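Local structure of HTH-type transcriptional regulator TreR (Bacillus subtilis, 2OGG) at residues D36-I41 with F58-V63; V117-V122 with E134-L139. The protein represses the trePA operon for trehalose use and binds trehalose-6-phosphate, the chain described here being its effector-binding UTRA domain. All blocks are in the same frame, centred on the assembly; numbering follows the deposited sequence.

Contact 1. Residues D36-I41 with F58-V63; sequences DIWEVI and FFRKHV. With SO4 (sulfate ion), chain D.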
loop_
_atom_site.group_PDB
_atom_site.type_symbol
_atom_site.label_atom_id
_atom_site.label_comp_id
_atom_site.label_asym_id
_atom_site.label_seq_id
_atom_site.Cartn_x
_atom_site.Cartn_y
_atom_site.Cartn_z
ATOM N N ASP A 36 -5.249 10.010 -29.971
ATOM C CA ASP A 36 -3.862 9.878 -30.380
ATOM C C ASP A 36 -3.071 9.289 -29.219
ATOM O O ASP A 36 -3.078 9.827 -28.109
ATOM C CB ASP A 36 -3.297 11.232 -30.822
ATOM C CG ASP A 36 -3.641 11.562 -32.275
ATOM O OD1 ASP A 36 -4.023 10.627 -33.022
ATOM O OD2 ASP A 36 -3.435 12.730 -32.697
ATOM N N ILE A 37 -2.413 8.169 -29.480
ATOM C CA ILE A 37 -1.747 7.409 -28.441
ATOM C C ILE A 37 -0.265 7.338 -28.767
ATOM O O ILE A 37 0.102 7.083 -29.902
ATOM C CB ILE A 37 -2.300 5.949 -28.396
ATOM C CG1 ILE A 37 -3.776 5.948 -27.995
ATOM C CG2 ILE A 37 -1.504 5.096 -27.429
ATOM C CD1 ILE A 37 -4.015 6.583 -26.658
ATOM N N TRP A 38 0.584 7.574 -27.776
ATOM C CA TRP A 38 2.016 7.435 -27.964
ATOM C C TRP A 38 2.294 5.967 -27.706
ATOM O O TRP A 38 1.638 5.379 -26.845
ATOM C CB TRP A 38 2.734 8.237 -26.888
ATOM C CG TRP A 38 2.693 9.700 -27.080
ATOM C CD1 TRP A 38 2.120 10.620 -26.249
ATOM C CD2 TRP A 38 3.422 10.447 -28.065
ATOM N NE1 TRP A 38 2.440 11.908 -26.663
ATOM C CE2 TRP A 38 3.286 11.820 -27.734
ATOM C CE3 TRP A 38 4.308 10.089 -29.079
ATOM C CZ2 TRP A 38 3.931 12.819 -28.442
ATOM C CZ3 TRP A 38 4.965 11.097 -29.781
ATOM C CH2 TRP A 38 4.760 12.435 -29.474
ATOM N N GLU A 39 3.087 5.328 -28.568
ATOM C CA GLU A 39 3.571 3.979 -28.292
ATOM C C GLU A 39 5.091 3.974 -28.197
ATOM O O GLU A 39 5.766 4.507 -29.072
ATOM C CB GLU A 39 3.143 3.021 -29.389
ATOM C CG GLU A 39 4.083 1.823 -29.551
ATOM C CD GLU A 39 3.549 0.748 -30.513
ATOM O OE1 GLU A 39 3.434 1.034 -31.725
ATOM O OE2 GLU A 39 3.207 -0.371 -30.050
ATOM N N VAL A 40 5.637 3.440 -27.118
ATOM C CA VAL A 40 7.101 3.315 -27.019
ATOM C C VAL A 40 7.460 1.870 -26.682
ATOM O O VAL A 40 6.886 1.270 -25.750
ATOM C CB VAL A 40 7.669 4.195 -25.908
ATOM C CG1 VAL A 40 9.211 4.180 -25.942
ATOM C CG2 VAL A 40 7.112 5.619 -26.012
ATOM N N ILE A 41 8.272 1.254 -27.532
ATOM C CA ILE A 41 8.716 -0.091 -27.260
ATOM C C ILE A 41 10.231 -0.122 -27.101
ATOM O O ILE A 41 10.982 0.242 -28.017
ATOM C CB ILE A 41 8.214 -1.064 -28.325
ATOM C CG1 ILE A 41 6.694 -1.220 -28.228
ATOM C CG2 ILE A 41 8.893 -2.420 -28.209
ATOM C CD1 ILE A 41 6.126 -2.002 -29.386
ATOM N N PHE A 58 0.366 5.699 -23.819
ATOM C CA PHE A 58 -0.394 6.699 -23.094
ATOM C C PHE A 58 -0.922 7.788 -24.014
ATOM O O PHE A 58 -0.519 7.864 -25.181
ATOM C CB PHE A 58 0.435 7.281 -21.956
ATOM C CG PHE A 58 1.781 7.750 -22.386
ATOM C CD1 PHE A 58 2.821 6.871 -22.484
ATOM C CD2 PHE A 58 1.957 9.036 -22.847
ATOM C CE1 PHE A 58 4.051 7.291 -22.925
ATOM C CE2 PHE A 58 3.194 9.473 -23.273
ATOM C CZ PHE A 58 4.251 8.607 -23.285
ATOM N N PHE A 59 -1.958 8.496 -23.558
ATOM C CA PHE A 59 -2.664 9.442 -24.437
ATOM C C PHE A 59 -1.847 10.715 -24.631
ATOM O O PHE A 59 -1.619 11.485 -23.668
ATOM C CB PHE A 59 -4.039 9.834 -23.878
ATOM C CG PHE A 59 -5.025 8.720 -23.825
ATOM C CD1 PHE A 59 -6.150 8.748 -24.641
ATOM C CD2 PHE A 59 -4.976 7.783 -22.800
ATOM C CE1 PHE A 59 -7.160 7.811 -24.492
ATOM C CE2 PHE A 59 -5.917 6.749 -22.731
ATOM C CZ PHE A 59 -7.051 6.814 -23.528
ATOM N N ARG A 60 -1.777 11.120 -25.887
ATOM C CA ARG A 60 -1.129 12.357 -26.202
ATOM C C ARG A 60 -1.897 13.527 -25.595
ATOM O O ARG A 60 -1.323 14.552 -25.280
ATOM C CB ARG A 60 -1.021 12.519 -27.697
ATOM C CG ARG A 60 -0.744 13.944 -28.121
ATOM C CD ARG A 60 -1.292 14.154 -29.494
ATOM N NE ARG A 60 -1.359 15.562 -29.798
ATOM C CZ ARG A 60 -2.238 16.400 -29.265
ATOM N NH1 ARG A 60 -3.254 15.946 -28.535
ATOM N NH2 ARG A 60 -2.181 17.679 -29.597
ATOM N N LYS A 61 -3.195 13.371 -25.409
ATOM C CA LYS A 61 -4.002 14.484 -24.914
ATOM C C LYS A 61 -3.543 14.945 -23.543
ATOM O O LYS A 61 -3.514 16.119 -23.266
ATOM C CB LYS A 61 -5.475 14.104 -24.906
ATOM C CG LYS A 61 -6.271 14.646 -23.741
ATOM C CD LYS A 61 -7.645 13.970 -23.749
ATOM C CE LYS A 61 -7.521 12.502 -24.223
ATOM N NZ LYS A 61 -8.785 11.969 -24.805
ATOM N N HIS A 62 -2.964 14.025 -22.789
ATOM C CA HIS A 62 -2.430 14.341 -21.478
ATOM C C HIS A 62 -0.917 14.620 -21.428
ATOM O O HIS A 62 -0.469 15.418 -20.580
ATOM C CB HIS A 62 -2.880 13.295 -20.445
ATOM C CG HIS A 62 -4.321 13.435 -20.050
ATOM N ND1 HIS A 62 -5.292 12.530 -20.445
ATOM C CD2 HIS A 62 -4.975 14.448 -19.411
ATOM C CE1 HIS A 62 -6.477 12.976 -20.056
ATOM N NE2 HIS A 62 -6.315 14.145 -19.449
ATOM N N VAL A 63 -0.193 14.101 -22.430
ATOM C CA VAL A 63 1.273 14.250 -22.577
ATOM C C VAL A 63 1.638 14.642 -24.025
ATOM O O VAL A 63 1.921 13.789 -24.867
ATOM C CB VAL A 63 2.002 12.954 -22.161
ATOM C CG1 VAL A 63 3.495 13.083 -22.312
ATOM C CG2 VAL A 63 1.643 12.627 -20.718
HETATM S S SO4 D . -6.170 13.550 -29.401
HETATM O O1 SO4 D . -6.154 12.219 -28.786
HETATM O O2 SO4 D . -6.568 14.523 -28.378
HETATM O O3 SO4 D . -4.835 13.918 -29.902
HETATM O O4 SO4 D . -7.121 13.536 -30.518
HETATM O O HOH W 1 -4.749 11.623 -26.694
#

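Contact 2. Residues V117-V122 with E134-L139; sequences VVRNYV and ESRHRL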
loop_
_atom_site.group_PDB
_atom_site.type_symbol
_atom_site.label_atom_id
_atom_site.label_comp_id
_atom_site.label_asym_id
_atom_site.label_seq_id
_atom_site.Cartn_x
_atom_site.Cartn_y
_atom_site.Cartn_z
ATOM N N VAL A 117 5.356 -11.368 -17.157
ATOM C CA VAL A 117 4.762 -10.164 -17.732
ATOM C C VAL A 117 4.061 -9.304 -16.695
ATOM O O VAL A 117 3.067 -9.718 -16.091
ATOM C CB VAL A 117 3.752 -10.459 -18.850
ATOM C CG1 VAL A 117 3.195 -9.143 -19.396
ATOM C CG2 VAL A 117 4.395 -11.266 -19.966
ATOM N N VAL A 118 4.627 -8.133 -16.441
ATOM C CA VAL A 118 4.022 -7.163 -15.533
ATOM C C VAL A 118 3.223 -6.116 -16.303
ATOM O O VAL A 118 3.746 -5.430 -17.197
ATOM C CB VAL A 118 5.084 -6.450 -14.683
ATOM C CG1 VAL A 118 4.398 -5.516 -13.700
ATOM C CG2 VAL A 118 5.958 -7.489 -13.950
ATOM N N ARG A 119 1.929 -6.073 -16.017
ATOM C CA ARG A 119 1.048 -5.081 -16.619
ATOM C C ARG A 119 0.578 -4.094 -15.586
ATOM O O ARG A 119 0.004 -4.475 -14.574
ATOM C CB ARG A 119 -0.155 -5.743 -17.250
ATOM C CG ARG A 119 0.164 -6.384 -18.573
ATOM C CD ARG A 119 -1.086 -7.018 -19.139
ATOM N NE ARG A 119 -0.839 -7.667 -20.416
ATOM C CZ ARG A 119 -0.570 -8.958 -20.562
ATOM N NH1 ARG A 119 -0.323 -9.736 -19.508
ATOM N NH2 ARG A 119 -0.352 -9.420 -21.767
ATOM N N ASN A 120 0.563 -2.836 -15.983
ATOM C CA ASN A 120 0.310 -1.765 -15.053
ATOM C C ASN A 120 -0.592 -0.718 -15.707
ATOM O O ASN A 120 -0.372 -0.328 -16.849
ATOM C CB ASN A 120 1.656 -1.171 -14.680
ATOM C CG ASN A 120 1.573 -0.224 -13.554
ATOM O OD1 ASN A 120 0.750 -0.376 -12.664
ATOM N ND2 ASN A 120 2.538 0.664 -13.484
ATOM N N TYR A 121 -1.696 -0.411 -15.052
ATOM C CA TYR A 121 -2.678 0.540 -15.558
ATOM C C TYR A 121 -2.731 1.751 -14.635
ATOM O O TYR A 121 -3.061 1.621 -13.459
ATOM C CB TYR A 121 -4.036 -0.141 -15.574
ATOM C CG TYR A 121 -4.034 -1.409 -16.390
ATOM C CD1 TYR A 121 -4.531 -1.422 -17.698
ATOM C CD2 TYR A 121 -3.564 -2.606 -15.854
ATOM C CE1 TYR A 121 -4.498 -2.574 -18.467
ATOM C CE2 TYR A 121 -3.616 -3.788 -16.585
ATOM C CZ TYR A 121 -4.018 -3.749 -17.916
ATOM O OH TYR A 121 -4.072 -4.909 -18.660
ATOM N N VAL A 122 -2.413 2.929 -15.161
ATOM C CA VAL A 122 -2.316 4.134 -14.336
ATOM C C VAL A 122 -3.517 5.043 -14.597
ATOM O O VAL A 122 -3.980 5.128 -15.729
ATOM C CB VAL A 122 -1.018 4.863 -14.656
ATOM C CG1 VAL A 122 -0.687 5.910 -13.611
ATOM C CG2 VAL A 122 0.088 3.866 -14.773
ATOM N N GLU A 134 3.371 -2.623 -20.297
ATOM C CA GLU A 134 3.513 -4.073 -20.373
ATOM C C GLU A 134 5.003 -4.385 -20.389
ATOM O O GLU A 134 5.725 -3.913 -21.271
ATOM C CB GLU A 134 2.880 -4.632 -21.646
ATOM C CG GLU A 134 3.098 -6.125 -21.756
ATOM C CD GLU A 134 2.618 -6.726 -23.062
ATOM O OE1 GLU A 134 1.536 -6.330 -23.551
ATOM O OE2 GLU A 134 3.241 -7.717 -23.507
ATOM N N SER A 135 5.487 -4.949 -19.288
ATOM C CA SER A 135 6.919 -5.133 -19.087
ATOM C C SER A 135 7.221 -6.612 -19.064
ATOM O O SER A 135 6.668 -7.343 -18.248
ATOM C CB SER A 135 7.318 -4.514 -17.756
ATOM O OG SER A 135 8.711 -4.319 -17.687
ATOM N N ARG A 136 7.930 -7.082 -20.076
ATOM C CA ARG A 136 8.135 -8.521 -20.260
ATOM C C ARG A 136 9.559 -8.931 -19.884
ATOM O O ARG A 136 10.530 -8.473 -20.515
ATOM C CB ARG A 136 7.836 -8.893 -21.713
ATOM C CG ARG A 136 6.523 -8.301 -22.196
ATOM C CD ARG A 136 6.183 -8.695 -23.632
ATOM N NE ARG A 136 5.997 -10.133 -23.793
ATOM C CZ ARG A 136 4.829 -10.763 -23.672
ATOM N NH1 ARG A 136 3.741 -10.078 -23.339
ATOM N NH2 ARG A 136 4.751 -12.081 -23.877
ATOM N N HIS A 137 9.685 -9.770 -18.849
ATOM C CA HIS A 137 10.988 -10.228 -18.386
ATOM C C HIS A 137 11.263 -11.668 -18.721
ATOM O O HIS A 137 10.440 -12.533 -18.456
ATOM C CB HIS A 137 11.065 -10.123 -16.875
ATOM C CG HIS A 137 10.826 -8.745 -16.351
ATOM N ND1 HIS A 137 9.573 -8.171 -16.323
ATOM C CD2 HIS A 137 11.668 -7.845 -15.790
ATOM C CE1 HIS A 137 9.658 -6.964 -15.788
ATOM N NE2 HIS A 137 10.913 -6.754 -15.431
ATOM N N ARG A 138 12.500 -11.945 -19.112
ATOM C CA ARG A 138 13.032 -13.286 -19.072
ATOM C C ARG A 138 13.026 -13.805 -17.623
ATOM O O ARG A 138 13.329 -13.067 -16.681
ATOM C CB ARG A 138 14.452 -13.248 -19.594
ATOM C CG ARG A 138 14.906 -14.552 -20.239
ATOM C CD ARG A 138 16.231 -14.314 -20.919
ATOM N NE ARG A 138 17.344 -14.261 -19.970
ATOM C CZ ARG A 138 18.627 -14.238 -20.327
ATOM N NH1 ARG A 138 18.970 -14.246 -21.618
ATOM N NH2 ARG A 138 19.568 -14.150 -19.397
ATOM N N LEU A 139 12.730 -15.085 -17.445
ATOM C CA LEU A 139 12.427 -15.605 -16.115
ATOM C C LEU A 139 13.489 -15.317 -15.068
ATOM O O LEU A 139 13.169 -15.005 -13.929
ATOM C CB LEU A 139 12.134 -17.101 -16.166
ATOM C CG LEU A 139 10.733 -17.404 -16.679
ATOM C CD1 LEU A 139 10.661 -16.999 -18.118
ATOM C CD2 LEU A 139 10.417 -18.882 -16.525
#

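Contact 1. Residues D36-I41 with F58-V63
The open end of the antiparallel hairpin of strands 37-46 and 49-59 is fastened here, where Trp38 lies opposite Phe58 and Ile37 opposite Phe59. Trp38 and Phe58 form a hydrogen-bonded pair: Trp38 N donates to Phe58 O (2.8 Å), and Phe58 N to Trp38 O at a longer 3.3 Å. On the face that carries Trp38 and Phe58, Trp38 CB sits over one face of the phenyl ring and Trp38 CD1 meets Phe58 CE2 at 3.4 Å, the two ring planes inclined at 42°. Phe58 CG lies between its own N and C (chi1 51°), which turns the ring towards the tryptophan. The indole N-H runs in its ring plane to Val63 O (NE1 to O 2.7 Å), meeting that oxygen head-on and tying the turn after the strand back to strand 37-46. On the other face Ile37 CD1 makes a CH-pi contact over one face of the Phe59 ring, 3.8 Å from its centroid. Beyond the last pair Arg60 N bonds to Asp36 O (2.9 Å), which also receives a hydrogen bond from water 1. That water accepts from Lys61 N and donates to a sulfate, probably from the crystallisation liquor, whose O1 takes the Asp36 N-H (2.7 Å). Alternating hydrogen-bonded and non-hydrogen-bonded pairs mark an antiparallel beta hairpin, here one within the UTRA-domain sheet.

Contact 2. Residues V117-V122 with E134-L139
Val117 holds CG1 anti to its backbone N (chi1 -179°), so that CG2 lies beside the N, and the two methyls part towards different neighbours on strand 129-138. CG1 meets the CG of Glu134 at 3.8 Å, while CG2 rests over one face of the Arg136 guanidinium, 3.6 Å from its NH1. In Arg136 a bend at chi3 (63°) brings the guanidinium over this valine methyl. Glu134, extended beyond CG, brings its carboxylate to the edge of the same guanidinium; OE2 and NH1 of Arg136 are paired in a salt bridge whose modelled length is too short to be trusted. Arg119 runs out straight from CG to NE beside Glu134, but its NH2 is 4.0 Å from Glu134 OE1, which lies well out of the guanidinium plane, so only the charges attract. The backbones belong to the hairpin of strands 114-124 and 129-138 in the six-stranded antiparallel sheet of the UTRA domain. Within these two segments Val118 and Ser135 are the hydrogen-bonded pair: Val118 N to Ser135 O and Ser135 N to Val118 O are each 2.8 Å. Non-hydrogen-bonded pairs flank it, Val117 with Arg136 and Arg119 with Glu134. On the face of Val118 and Ser135 the touch is lighter: Val118 CG2 approaches His137 CE1 at 4.2 Å, and Ser135 OG bonds to Asp54 on strand 49-59. The charged face extends on to strand 87-98, where Glu97 forms salt bridges with both Arg119 and Arg136, its carboxylate shared between the two guanidinium groups. Arg136 also pairs with Asp103, and the hydroxyl of Tyr132 is hydrogen-bonded to both Glu134 OE1 and Arg119 NE.

In the fold
Contact 1 and contact 2 hold together two different hairpins of one antiparallel sheet; strands 49-59 and 129-138 are neighbours in it. The contact centres are about 18 Å apart, with nearest atoms about 7 Å apart and no touch. Contact 2 lies nearer the middle of the chain, about 7 Å from its centre against about 12 Å, and none of its touching residues is exposed. Contact 1 mixes buried aromatic and aliphatic side chains with exposed residues and bound sulfate at the hairpin's end. Its side-chain packing is largely aromatic, added to backbone bonds and the indole N-H bond, whereas residues 117-122 and 134-139 gather arginines on one face, paired with Glu134 and with acids from elsewhere in the domain.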